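Local coordinates for protein Plm1 (Streptomyces sp. HK803, PDB 4HXY) that probably reduces, with NADPH, the beta-keto group of the polyketide chain from the first module of phoslactomycin biosynthesis, as a modular synthase ketoreductase, at residues E10-L15 with W169-V174; S90-V95 with L128-E133; A103-A108 with D343-R348. All coordinates share one frame; numbering follows the deposited sequence. Where two conformers were deposited one is given.

Contact 1 of 3, residues E10-L15 with W169-V174; sequences ETWRQL and WARRLV
R171 lies along W12 and then grips E10, three side chains on the same face of an antiparallel strand pair. Its CB sits over the six-membered ring of W12, 3.8 Å from the centroid, a CH-pi contact. CG lies 3.9 Å from W12 CZ2, in the angle between ring and acid. CD is 3.5 Å from E10 OE1, and NE ends the run with a 2.7 Å salt bridge to that oxygen, nearly straight at 168°. CG anti to the backbone N (chi1 -167°) and an extended chain to NE carry the guanidinium past the indole to this carboxylate. OE1 offers its anti lone pair and lies in the guanidinium plane, although the two flat groups stand 87° apart. A water joins R171 NH2 to E10 OE1, while NH1 bonds to Q160 and to the carbonyl of I326. W12 NE1 holds the other oxygen, E10 OE2, from above the carboxylate plane at 3.0 Å, so the acid is fixed at both ends. Farther along, Q14 CB lies over the six-membered ring of W169, 3.6 Å from its centroid, and the Q14 amide, bonded to Q167, runs nearly parallel to that ring. On the reverse face, T11 CG2 rests on V174 CG2 at 3.7 Å. Paired backbone bonds join T11 with R172 and R13 with A170. These are inner strands: 6-14 also bonds to 408-412 and 167-175 to 160-164, consistent with the N-terminal strand bridging the structural and catalytic subdomains of polyketide synthase ketoreductases.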
ATOM      1  N   GLU A  10      -2.150  -3.858  10.799  1.00  9.06           N
ATOM      2  CA  GLU A  10      -1.111  -3.030  11.374  1.00  9.20           C
ATOM      3  C   GLU A  10      -1.509  -2.586  12.781  1.00  9.69           C
ATOM      4  O   GLU A  10      -2.682  -2.276  13.050  1.00  9.90           O
ATOM      5  CB  GLU A  10      -0.903  -1.792  10.495  1.00 10.27           C
ATOM      6  CG  GLU A  10       0.193  -0.879  10.964  1.00 11.43           C
ATOM      7  CD  GLU A  10       0.162   0.481  10.283  1.00 12.73           C
ATOM      8  OE1 GLU A  10       1.004   0.713   9.403  1.00 13.20           O
ATOM      9  OE2 GLU A  10      -0.703   1.317  10.633  1.00 13.16           O
ATOM     10  N   THR A  11      -0.544  -2.563  13.695  1.00  8.45           N
ATOM     11  CA  THR A  11      -0.724  -1.922  14.986  1.00  8.85           C
ATOM     12  C   THR A  11       0.625  -1.320  15.406  1.00  8.97           C
ATOM     13  O   THR A  11       1.621  -1.474  14.700  1.00  9.09           O
ATOM     14  CB  THR A  11      -1.286  -2.908  16.046  1.00  8.87           C
ATOM     15  OG1 THR A  11      -1.680  -2.179  17.214  1.00 11.29           O
ATOM     16  CG2 THR A  11      -0.235  -3.955  16.422  1.00  9.13           C
ATOM     17  N   TRP A  12       0.652  -0.601  16.522  1.00  8.82           N
ATOM     18  CA  TRP A  12       1.837   0.125  16.958  1.00  9.72           C
ATOM     19  C   TRP A  12       2.067  -0.119  18.436  1.00 10.52           C
ATOM     20  O   TRP A  12       1.104  -0.158  19.225  1.00 12.14           O
ATOM     21  CB  TRP A  12       1.716   1.624  16.667  1.00  8.58           C
ATOM     22  CG  TRP A  12       1.659   1.901  15.206  1.00  8.68           C
ATOM     23  CD1 TRP A  12       0.556   1.790  14.388  1.00  7.80           C
ATOM     24  CD2 TRP A  12       2.741   2.295  14.356  1.00  7.27           C
ATOM     25  NE1 TRP A  12       0.894   2.083  13.096  1.00  8.97           N
ATOM     26  CE2 TRP A  12       2.225   2.397  13.044  1.00  6.71           C
ATOM     27  CE3 TRP A  12       4.089   2.573  14.570  1.00  7.84           C
ATOM     28  CZ2 TRP A  12       3.015   2.775  11.959  1.00  8.99           C
ATOM     29  CZ3 TRP A  12       4.872   2.969  13.491  1.00  8.33           C
ATOM     30  CH2 TRP A  12       4.325   3.059  12.200  1.00  7.62           C
ATOM     31  N   ARG A  13       3.330  -0.350  18.774  1.00 10.99           N
ATOM     32  CA  ARG A  13       3.781  -0.591  20.146  1.00 12.32           C
ATOM     33  C   ARG A  13       4.532   0.627  20.620  1.00 12.44           C
ATOM     34  O   ARG A  13       5.517   1.048  19.993  1.00 11.13           O
ATOM     35  CB  ARG A  13       4.701  -1.808  20.175  1.00 13.00           C
ATOM     36  CG  ARG A  13       5.578  -1.978  21.414  1.00 14.76           C
ATOM     37  CD  ARG A  13       4.768  -2.267  22.656  1.00 17.45           C
ATOM     38  NE  ARG A  13       5.616  -2.349  23.846  1.00 19.23           N
ATOM     39  CZ  ARG A  13       5.147  -2.528  25.078  1.00 21.81           C
ATOM     40  NH1 ARG A  13       3.842  -2.669  25.270  1.00 21.88           N
ATOM     41  NH2 ARG A  13       5.985  -2.580  26.117  1.00 22.39           N
ATOM     42  N   GLN A  14       4.100   1.185  21.746  1.00 13.71           N
ATOM     43  CA  GLN A  14       4.814   2.311  22.323  1.00 15.46           C
ATOM     44  C   GLN A  14       6.086   1.788  22.984  1.00 16.55           C
ATOM     45  O   GLN A  14       6.019   0.892  23.837  1.00 16.47           O
ATOM     46  CB  GLN A  14       3.921   3.033  23.335  1.00 15.97           C
ATOM     47  CG  GLN A  14       4.450   4.407  23.701  1.00 18.61           C
ATOM     48  CD  GLN A  14       3.608   5.107  24.750  1.00 23.10           C
ATOM     49  OE1 GLN A  14       2.496   4.684  25.056  1.00 26.05           O
ATOM     50  NE2 GLN A  14       4.146   6.185  25.308  1.00 26.77           N
ATOM     51  N   LEU A  15       7.244   2.323  22.590  1.00 17.88           N
ATOM     52  CA  LEU A  15       8.528   1.885  23.144  1.00 19.81           C
ATOM     53  C   LEU A  15       8.782   2.635  24.442  1.00 22.00           C
ATOM     54  O   LEU A  15       8.358   3.764  24.578  1.00 23.61           O
ATOM     55  CB  LEU A  15       9.671   2.103  22.150  1.00 19.67           C
ATOM     56  CG  LEU A  15       9.490   1.360  20.816  1.00 18.69           C
ATOM     57  CD1 LEU A  15      10.645   1.598  19.872  1.00 19.96           C
ATOM     58  CD2 LEU A  15       9.304  -0.131  21.045  1.00 17.43           C
ATOM     59  N   TRP A 169       7.006   5.006  18.697  1.00  9.70           N
ATOM     60  CA  TRP A 169       6.102   3.885  18.470  1.00  8.87           C
ATOM     61  C   TRP A 169       6.686   3.029  17.356  1.00  8.18           C
ATOM     62  O   TRP A 169       7.244   3.567  16.406  1.00  8.73           O
ATOM     63  CB  TRP A 169       4.723   4.367  18.040  1.00  8.76           C
ATOM     64  CG  TRP A 169       3.969   5.115  19.098  1.00  9.40           C
ATOM     65  CD1 TRP A 169       4.189   6.386  19.520  1.00 10.17           C
ATOM     66  CD2 TRP A 169       2.859   4.623  19.861  1.00 10.82           C
ATOM     67  NE1 TRP A 169       3.298   6.718  20.515  1.00 12.35           N
ATOM     68  CE2 TRP A 169       2.458   5.660  20.727  1.00 12.12           C
ATOM     69  CE3 TRP A 169       2.168   3.408  19.896  1.00 11.67           C
ATOM     70  CZ2 TRP A 169       1.409   5.510  21.635  1.00 14.04           C
ATOM     71  CZ3 TRP A 169       1.105   3.272  20.757  1.00 12.98           C
ATOM     72  CH2 TRP A 169       0.744   4.315  21.635  1.00 15.58           C
ATOM     73  N   ALA A 170       6.567   1.711  17.492  1.00  6.89           N
ATOM     74  CA  ALA A 170       7.109   0.759  16.512  1.00  6.55           C
ATOM     75  C   ALA A 170       6.005  -0.045  15.863  1.00  6.42           C
ATOM     76  O   ALA A 170       5.075  -0.517  16.544  1.00  6.12           O
ATOM     77  CB  ALA A 170       8.130  -0.178  17.178  1.00  5.69           C
ATOM     78  N   ARG A 171       6.134  -0.222  14.549  1.00  5.91           N
ATOM     79  CA  ARG A 171       5.096  -0.884  13.723  1.00  5.13           C
ATOM     80  C   ARG A 171       5.121  -2.395  13.896  1.00  5.54           C
ATOM     81  O   ARG A 171       6.199  -3.003  13.953  1.00  5.56           O
ATOM     82  CB  ARG A 171       5.320  -0.549  12.259  1.00  3.99           C
ATOM     83  CG  ARG A 171       4.163  -0.894  11.359  1.00  4.22           C
ATOM     84  CD  ARG A 171       4.327  -0.280   9.996  1.00  5.66           C
ATOM     85  NE  ARG A 171       3.298  -0.745   9.061  1.00  6.08           N
ATOM     86  CZ  ARG A 171       3.432  -1.752   8.208  1.00  5.49           C
ATOM     87  NH1 ARG A 171       4.562  -2.459   8.143  1.00  5.93           N
ATOM     88  NH2 ARG A 171       2.401  -2.069   7.435  1.00  6.33           N
ATOM     89  N   ARG A 172       3.928  -2.973  13.984  1.00  5.55           N
ATOM     90  CA  ARG A 172       3.752  -4.414  14.120  1.00  6.28           C
ATOM     91  C   ARG A 172       2.623  -4.901  13.237  1.00  6.73           C
ATOM     92  O   ARG A 172       1.712  -4.121  12.892  1.00  7.76           O
ATOM     93  CB  ARG A 172       3.387  -4.752  15.548  1.00  6.73           C
ATOM     94  CG  ARG A 172       4.415  -4.325  16.587  1.00  6.48           C
ATOM     95  CD  ARG A 172       5.648  -5.164  16.500  1.00  6.37           C
ATOM     96  NE  ARG A 172       6.602  -4.808  17.556  1.00  7.75           N
ATOM     97  CZ  ARG A 172       7.733  -4.121  17.397  1.00  8.83           C
ATOM     98  NH1 ARG A 172       8.102  -3.668  16.205  1.00  8.23           N
ATOM     99  NH2 ARG A 172       8.528  -3.897  18.452  1.00  9.75           N
ATOM    100  N   LEU A 173       2.681  -6.174  12.861  1.00  7.32           N
ATOM    101  CA  LEU A 173       1.604  -6.836  12.126  1.00  7.32           C
ATOM    102  C   LEU A 173       1.077  -7.922  13.028  1.00  8.24           C
ATOM    103  O   LEU A 173       1.860  -8.748  13.503  1.00  9.16           O
ATOM    104  CB  LEU A 173       2.122  -7.416  10.799  1.00  7.44           C
ATOM    105  CG  LEU A 173       1.205  -8.030   9.731  1.00  9.92           C
ATOM    106  CD1 LEU A 173       0.859  -9.472  10.084  1.00  8.70           C
ATOM    107  CD2 LEU A 173      -0.058  -7.143   9.478  1.00  8.85           C
ATOM    108  N   VAL A 174      -0.210  -7.858  13.348  1.00  7.68           N
ATOM    109  CA  VAL A 174      -0.843  -8.817  14.267  1.00  8.20           C
ATOM    110  C   VAL A 174      -2.145  -9.379  13.696  1.00  7.87           C
ATOM    111  O   VAL A 174      -2.745  -8.808  12.792  1.00  7.91           O
ATOM    112  CB  VAL A 174      -1.140  -8.176  15.617  1.00  7.95           C
ATOM    113  CG1 VAL A 174       0.180  -7.822  16.335  1.00  8.27           C
ATOM    114  CG2 VAL A 174      -2.074  -6.963  15.467  1.00  8.50           C
TER
HETATM  115  O   HOH W   1       0.194  -0.417   6.614  1.00 12.50           O

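Contact 2 of 3, residues S90-V95 with L128-E133; sequences SRAVGV and LVDLPE
D130 reaches under the turn at A92, closing a loop against the strand beside it. Strands 85-90 and 125-131 are parallel neighbours joined through helix 105-120, a beta-alpha-beta unit of what is probably the truncated Rossmann fold of the ketoreductase structural subdomain; residues 90-95 leave the C-terminal end of the first strand. The tight part gathers round the D130 carboxylate. With CG anti to the backbone N (chi1 -171°), OD1 comes beneath the loop and accepts from A92 N at 2.9 Å, the donor standing 41° out of the carboxylate plane. A92 CB presses on the same oxygen at 3.2 Å. R91 takes a left-handed backbone conformation (phi 66°), which brings the A92 amide round to OD1. T89 OG1 bonds to OD1 as well, and R164 forms a salt bridge with OD2, so this buried acid is well supplied with donors, which would probably keep it ionised. V93 CG2 lies against D130 CB at 3.7 Å, the two side chains running past each other in opposite directions, and W111 of helix 105-120 packs on A92, V93 and D130. The contact is looser toward E133, an exposed residue with two deposited conformers. In one of them S90 OG gives a bond to E133 OE2 and R91 CD crosses E133 CD, so both contacts are doubtful; the guanidinium of R91 turns instead to A102 O through NE. Between the tight and loose parts sits a single water: it accepts from R91 N at 2.8 Å and donates to D130 OD2 at 2.7 Å and to L131 O at 2.6 Å.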
ATOM      1  N   SER A  90       6.390  12.567   7.071  1.00  8.98           N
ATOM      2  CA  SER A  90       5.318  13.066   7.934  1.00 10.28           C
ATOM      3  C   SER A  90       3.961  12.716   7.311  1.00 10.68           C
ATOM      4  O   SER A  90       3.813  12.675   6.079  1.00 10.57           O
ATOM      5  CB  SER A  90       5.453  14.586   8.149  1.00 10.82           C
ATOM      6  OG  SER A  90       5.241  15.252   6.929  1.00 13.69           O
ATOM      7  N   ARG A  91       2.996  12.389   8.172  1.00 11.16           N
ATOM      8  CA  ARG A  91       1.631  12.034   7.782  1.00 12.09           C
ATOM      9  C   ARG A  91       1.571  10.716   6.981  1.00 11.69           C
ATOM     10  O   ARG A  91       0.594  10.469   6.312  1.00 12.50           O
ATOM     11  CB  ARG A  91       0.952  13.177   6.983  1.00 13.05           C
ATOM     12  CG  ARG A  91       0.820  14.524   7.733  1.00 16.59           C
ATOM     13  CD  ARG A  91       0.416  15.672   6.790  1.00 19.78           C
ATOM     14  NE  ARG A  91      -0.861  15.426   6.131  1.00 24.23           N
ATOM     15  CZ  ARG A  91      -1.219  15.863   4.921  1.00 27.37           C
ATOM     16  NH1 ARG A  91      -0.394  16.589   4.172  1.00 26.85           N
ATOM     17  NH2 ARG A  91      -2.423  15.550   4.447  1.00 29.47           N
ATOM     18  N   ALA A  92       2.596   9.867   7.102  1.00 10.66           N
ATOM     19  CA  ALA A  92       2.716   8.680   6.247  1.00 10.80           C
ATOM     20  C   ALA A  92       1.998   7.452   6.836  1.00 10.51           C
ATOM     21  O   ALA A  92       1.626   6.539   6.096  1.00 10.73           O
ATOM     22  CB  ALA A  92       4.187   8.373   5.955  1.00 10.81           C
ATOM     23  N   VAL A  93       1.800   7.464   8.150  1.00 10.45           N
ATOM     24  CA  VAL A  93       1.218   6.352   8.913  1.00 10.56           C
ATOM     25  C   VAL A  93       0.215   6.870   9.943  1.00 11.26           C
ATOM     26  O   VAL A  93       0.301   8.028  10.398  1.00 12.04           O
ATOM     27  CB  VAL A  93       2.325   5.500   9.625  1.00 10.76           C
ATOM     28  CG1 VAL A  93       3.288   4.898   8.600  1.00 10.72           C
ATOM     29  CG2 VAL A  93       3.114   6.310  10.650  1.00 10.54           C
ATOM     30  N   GLY A  94      -0.722   5.997  10.295  1.00 12.21           N
ATOM     31  CA  GLY A  94      -1.751   6.286  11.298  1.00 13.96           C
ATOM     32  C   GLY A  94      -1.452   5.415  12.493  1.00 14.36           C
ATOM     33  O   GLY A  94      -1.694   4.212  12.459  1.00 15.00           O
ATOM     34  N   VAL A  95      -0.903   6.009  13.547  1.00 15.99           N
ATOM     35  CA  VAL A  95      -0.570   5.243  14.752  1.00 17.17           C
ATOM     36  C   VAL A  95      -1.805   4.820  15.566  1.00 19.87           C
ATOM     37  O   VAL A  95      -1.772   3.810  16.269  1.00 20.92           O
ATOM     38  CB  VAL A  95       0.418   5.998  15.639  1.00 17.00           C
ATOM     39  CG1 VAL A  95       0.654   5.235  16.924  1.00 16.97           C
ATOM     40  CG2 VAL A  95       1.729   6.204  14.888  1.00 15.13           C
ATOM     41  N   LEU A 128      12.689   3.644   8.614  1.00  6.24           N
ATOM     42  CA  LEU A 128      11.690   4.690   8.371  1.00  5.84           C
ATOM     43  C   LEU A 128      11.275   5.299   9.698  1.00  6.48           C
ATOM     44  O   LEU A 128      11.043   4.570  10.668  1.00  5.81           O
ATOM     45  CB  LEU A 128      10.455   4.085   7.690  1.00  6.09           C
ATOM     46  CG  LEU A 128      10.676   3.621   6.254  1.00  5.02           C
ATOM     47  CD1 LEU A 128       9.799   2.400   5.845  1.00  5.39           C
ATOM     48  CD2 LEU A 128      10.429   4.812   5.324  1.00  8.55           C
ATOM     49  N   VAL A 129      11.197   6.633   9.744  1.00  6.24           N
ATOM     50  CA  VAL A 129      10.650   7.342  10.894  1.00  7.02           C
ATOM     51  C   VAL A 129       9.649   8.392  10.454  1.00  7.67           C
ATOM     52  O   VAL A 129       9.992   9.294   9.699  1.00  9.13           O
ATOM     53  CB  VAL A 129      11.722   8.013  11.746  1.00  7.39           C
ATOM     54  CG1 VAL A 129      11.086   8.512  13.067  1.00  7.94           C
ATOM     55  CG2 VAL A 129      12.890   7.052  12.035  1.00  7.20           C
ATOM     56  N   ASP A 130       8.419   8.279  10.949  1.00  7.87           N
ATOM     57  CA  ASP A 130       7.370   9.241  10.634  1.00  8.16           C
ATOM     58  C   ASP A 130       7.281  10.276  11.774  1.00  8.86           C
ATOM     59  O   ASP A 130       7.096   9.918  12.936  1.00  9.76           O
ATOM     60  CB  ASP A 130       6.030   8.565  10.401  1.00  8.10           C
ATOM     61  CG  ASP A 130       4.989   9.536   9.870  1.00  8.63           C
ATOM     62  OD1 ASP A 130       5.065   9.927   8.667  1.00  8.38           O
ATOM     63  OD2 ASP A 130       4.101   9.901  10.661  1.00  9.50           O
ATOM     64  N   LEU A 131       7.441  11.544  11.435  1.00  9.14           N
ATOM     65  CA  LEU A 131       7.497  12.609  12.423  1.00  9.39           C
ATOM     66  C   LEU A 131       6.266  13.494  12.278  1.00 10.00           C
ATOM     67  O   LEU A 131       5.640  13.531  11.233  1.00  9.86           O
ATOM     68  CB  LEU A 131       8.738  13.481  12.188  1.00  9.68           C
ATOM     69  CG  LEU A 131      10.087  12.766  12.195  1.00 10.61           C
ATOM     70  CD1 LEU A 131      11.176  13.763  11.901  1.00 12.05           C
ATOM     71  CD2 LEU A 131      10.344  12.061  13.510  1.00 10.03           C
ATOM     72  N   PRO A 132       5.916  14.210  13.345  1.00 11.02           N
ATOM     73  CA  PRO A 132       4.899  15.239  13.179  1.00 11.99           C
ATOM     74  C   PRO A 132       5.350  16.281  12.178  1.00 12.02           C
ATOM     75  O   PRO A 132       6.547  16.443  11.945  1.00 12.10           O
ATOM     76  CB  PRO A 132       4.827  15.885  14.564  1.00 11.57           C
ATOM     77  CG  PRO A 132       5.455  14.930  15.493  1.00 13.78           C
ATOM     78  CD  PRO A 132       6.484  14.202  14.697  1.00 11.46           C
ATOM     79  N   GLU A 133       4.378  16.971  11.590  0.50 12.62           N
ATOM     80  CA  GLU A 133       4.643  18.055  10.654  0.50 13.30           C
ATOM     81  C   GLU A 133       5.506  19.142  11.302  0.50 13.12           C
ATOM     82  O   GLU A 133       6.546  19.528  10.761  0.50 13.47           O
ATOM     83  CB  GLU A 133       3.323  18.652  10.164  0.50 13.80           C
ATOM     84  CG  GLU A 133       2.582  17.836   9.117  0.50 15.53           C
ATOM     85  CD  GLU A 133       2.895  18.284   7.693  0.50 18.39           C
ATOM     86  OE1 GLU A 133       2.075  19.033   7.111  0.50 20.58           O
ATOM     87  OE2 GLU A 133       3.961  17.901   7.161  0.50 19.84           O
TER
HETATM   88  O   HOH W   2       3.293  12.467  10.969  1.00 12.31           O

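Contact 3 of 3, residues A103-A108 with D343-R348; sequences ADVRAA and DALARR
The guanidinium of R348 carries the methyl CG2 of V105 over one face, 3.8 Å from NH1, and a water in its plane at the edge. That water accepts from R348 NH1 and from V105 N, each at 3.0 Å, and so ties the arginine to the first turn of helix 105-120. A bend at chi3 (79°) folds the guanidinium back over the valine; its NH2 forms a salt bridge with D308. The guanidinium of R347 meets A103 CB obliquely, 3.6 Å from NH1, and its NH2 passes a bond through a second water to D104 O. Between these polar flanks the contact is made of small side chains. A108 CB and A344 CB press together at 3.4 Å, tighter than usual for two carbons, and V105 CG2 lies 3.6 Å from L345 CA. D104, the N-cap of helix 105-120, accepts from A107 N with OD1 at 3.0 Å. The contact sets the N-terminal end of that helix against helix 333-351 of the NADPH-binding Rossmann part; helix 290-310 touches R106, L345 and R348, and strand 316-322 lies under L345.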
ATOM      1  N   ALA A 103      -4.291  11.667   6.833  1.00 19.63           N
ATOM      2  CA  ALA A 103      -3.504  10.813   5.926  1.00 18.85           C
ATOM      3  C   ALA A 103      -2.939  11.588   4.735  1.00 17.83           C
ATOM      4  O   ALA A 103      -3.646  12.440   4.130  1.00 18.82           O
ATOM      5  CB  ALA A 103      -4.358   9.626   5.444  1.00 18.51           C
ATOM      6  N   ASP A 104      -1.661  11.335   4.420  1.00 15.45           N
ATOM      7  CA  ASP A 104      -1.012  11.865   3.227  1.00 13.75           C
ATOM      8  C   ASP A 104      -0.776  10.647   2.342  1.00 11.89           C
ATOM      9  O   ASP A 104       0.037   9.781   2.682  1.00 10.33           O
ATOM     10  CB  ASP A 104       0.314  12.553   3.592  1.00 14.04           C
ATOM     11  CG  ASP A 104       1.082  13.099   2.393  1.00 17.20           C
ATOM     12  OD1 ASP A 104       0.973  12.601   1.258  1.00 17.49           O
ATOM     13  OD2 ASP A 104       1.878  14.044   2.616  1.00 23.86           O
ATOM     14  N   VAL A 105      -1.513  10.567   1.235  1.00  9.63           N
ATOM     15  CA  VAL A 105      -1.481   9.377   0.386  1.00  8.90           C
ATOM     16  C   VAL A 105      -0.089   9.178  -0.199  1.00  9.36           C
ATOM     17  O   VAL A 105       0.450   8.072  -0.184  1.00  8.92           O
ATOM     18  CB  VAL A 105      -2.565   9.468  -0.713  1.00  8.36           C
ATOM     19  CG1 VAL A 105      -2.356   8.417  -1.824  1.00  8.92           C
ATOM     20  CG2 VAL A 105      -3.947   9.362  -0.072  1.00  8.00           C
ATOM     21  N   ARG A 106       0.510  10.247  -0.703  1.00  8.85           N
ATOM     22  CA  ARG A 106       1.817  10.112  -1.346  1.00 10.41           C
ATOM     23  C   ARG A 106       2.935   9.764  -0.356  1.00  8.84           C
ATOM     24  O   ARG A 106       3.834   8.990  -0.674  1.00  9.30           O
ATOM     25  CB  ARG A 106       2.124  11.348  -2.171  1.00 10.74           C
ATOM     26  CG  ARG A 106       1.144  11.435  -3.341  1.00 15.25           C
ATOM     27  CD  ARG A 106       1.514  12.493  -4.333  1.00 19.69           C
ATOM     28  NE  ARG A 106       0.437  12.749  -5.292  1.00 22.53           N
ATOM     29  CZ  ARG A 106       0.088  11.961  -6.317  1.00 24.21           C
ATOM     30  NH1 ARG A 106      -0.903  12.338  -7.114  1.00 24.00           N
ATOM     31  NH2 ARG A 106       0.709  10.809  -6.570  1.00 24.56           N
ATOM     32  N   ALA A 107       2.857  10.295   0.852  1.00  8.17           N
ATOM     33  CA  ALA A 107       3.847   9.987   1.871  1.00  7.64           C
ATOM     34  C   ALA A 107       3.829   8.515   2.253  1.00  7.15           C
ATOM     35  O   ALA A 107       4.878   7.913   2.547  1.00  7.12           O
ATOM     36  CB  ALA A 107       3.633  10.837   3.121  1.00  8.30           C
ATOM     37  N   ALA A 108       2.630   7.935   2.295  1.00  6.90           N
ATOM     38  CA  ALA A 108       2.479   6.502   2.581  1.00  6.14           C
ATOM     39  C   ALA A 108       3.248   5.617   1.589  1.00  5.52           C
ATOM     40  O   ALA A 108       3.779   4.565   1.964  1.00  4.81           O
ATOM     41  CB  ALA A 108       0.972   6.110   2.626  1.00  6.34           C
ATOM     42  N   ASP A 343      -3.940   2.028   0.837  1.00  6.42           N
ATOM     43  CA  ASP A 343      -4.363   1.883   2.222  1.00  6.46           C
ATOM     44  C   ASP A 343      -4.532   3.265   2.831  1.00  6.14           C
ATOM     45  O   ASP A 343      -5.478   3.502   3.579  1.00  6.43           O
ATOM     46  CB  ASP A 343      -3.342   1.050   3.013  1.00  7.20           C
ATOM     47  CG  ASP A 343      -3.131  -0.345   2.421  1.00 11.55           C
ATOM     48  OD1 ASP A 343      -3.973  -0.804   1.607  1.00 12.60           O
ATOM     49  OD2 ASP A 343      -2.117  -1.017   2.778  1.00 12.33           O
ATOM     50  N   ALA A 344      -3.636   4.195   2.482  1.00  5.88           N
ATOM     51  CA  ALA A 344      -3.726   5.560   3.017  1.00  5.42           C
ATOM     52  C   ALA A 344      -4.923   6.311   2.471  1.00  5.29           C
ATOM     53  O   ALA A 344      -5.546   7.060   3.202  1.00  6.23           O
ATOM     54  CB  ALA A 344      -2.461   6.361   2.756  1.00  6.18           C
ATOM     55  N   LEU A 345      -5.235   6.101   1.192  1.00  5.19           N
ATOM     56  CA  LEU A 345      -6.381   6.759   0.583  1.00  4.62           C
ATOM     57  C   LEU A 345      -7.669   6.305   1.278  1.00  5.17           C
ATOM     58  O   LEU A 345      -8.538   7.135   1.527  1.00  5.11           O
ATOM     59  CB  LEU A 345      -6.462   6.460  -0.904  1.00  4.66           C
ATOM     60  CG  LEU A 345      -7.668   7.030  -1.621  1.00  6.73           C
ATOM     61  CD1 LEU A 345      -7.737   8.547  -1.493  1.00  5.26           C
ATOM     62  CD2 LEU A 345      -7.622   6.564  -3.077  1.00  6.91           C
ATOM     63  N   ALA A 346      -7.801   5.018   1.603  1.00  5.11           N
ATOM     64  CA  ALA A 346      -8.999   4.582   2.307  1.00  5.82           C
ATOM     65  C   ALA A 346      -9.120   5.311   3.641  1.00  6.16           C
ATOM     66  O   ALA A 346     -10.211   5.740   4.011  1.00  7.22           O
ATOM     67  CB  ALA A 346      -9.045   3.071   2.490  1.00  6.32           C
ATOM     68  N   ARG A 347      -8.011   5.433   4.374  1.00  6.49           N
ATOM     69  CA  ARG A 347      -8.027   6.166   5.653  1.00  7.64           C
ATOM     70  C   ARG A 347      -8.439   7.623   5.439  1.00  7.21           C
ATOM     71  O   ARG A 347      -9.233   8.174   6.204  1.00  7.22           O
ATOM     72  CB  ARG A 347      -6.662   6.101   6.342  1.00  8.33           C
ATOM     73  CG  ARG A 347      -6.312   4.741   6.864  1.00 13.03           C
ATOM     74  CD  ARG A 347      -5.115   4.736   7.813  1.00 18.44           C
ATOM     75  NE  ARG A 347      -3.849   4.950   7.115  1.00 22.75           N
ATOM     76  CZ  ARG A 347      -3.126   6.070   7.142  1.00 23.75           C
ATOM     77  NH1 ARG A 347      -3.508   7.134   7.864  1.00 25.62           N
ATOM     78  NH2 ARG A 347      -1.991   6.112   6.447  1.00 24.83           N
ATOM     79  N   ARG A 348      -7.890   8.229   4.402  1.00  6.47           N
ATOM     80  CA  ARG A 348      -8.142   9.632   4.091  1.00  7.13           C
ATOM     81  C   ARG A 348      -9.618   9.856   3.795  1.00  7.61           C
ATOM     82  O   ARG A 348     -10.239  10.802   4.307  1.00  6.63           O
ATOM     83  CB  ARG A 348      -7.275  10.106   2.927  1.00  6.94           C
ATOM     84  CG  ARG A 348      -7.279  11.601   2.727  1.00  8.42           C
ATOM     85  CD  ARG A 348      -6.492  12.003   1.504  1.00  9.12           C
ATOM     86  NE  ARG A 348      -7.245  11.798   0.265  1.00 10.72           N
ATOM     87  CZ  ARG A 348      -6.804  12.116  -0.947  1.00 11.31           C
ATOM     88  NH1 ARG A 348      -5.593  12.628  -1.114  1.00 11.83           N
ATOM     89  NH2 ARG A 348      -7.588  11.934  -2.000  1.00 11.46           N
TER
HETATM   90  O   HOH W   3      -0.968   8.315   5.305  1.00 21.42           O
HETATM   91  O   HOH W   4      -3.255  12.942   0.659  1.00 10.62           O

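Overall arrangement
Contact 3 is the most buried and the nearest to the chain centre, about 9 Å away between centres, while contacts 1 and 2 are partly buried and lie farther out. Chemistry follows: contact 1 joins strands by backbone bonds and a salt bridge, contact 2 turns a loop round one buried acid, and contact 3 packs helices through alanines and water-bridged arginines. W12 of contact 1 packs on V93 of contact 2, its CZ2 3.7 Å from V93 CB. Contacts 2 and 3 meet where R91 O probably accepts from D104 N; contact 2 joins the loop before helix 105-120 to the strand after it, and contact 3 holds the start of that helix. Contacts 1 and 3 do not touch.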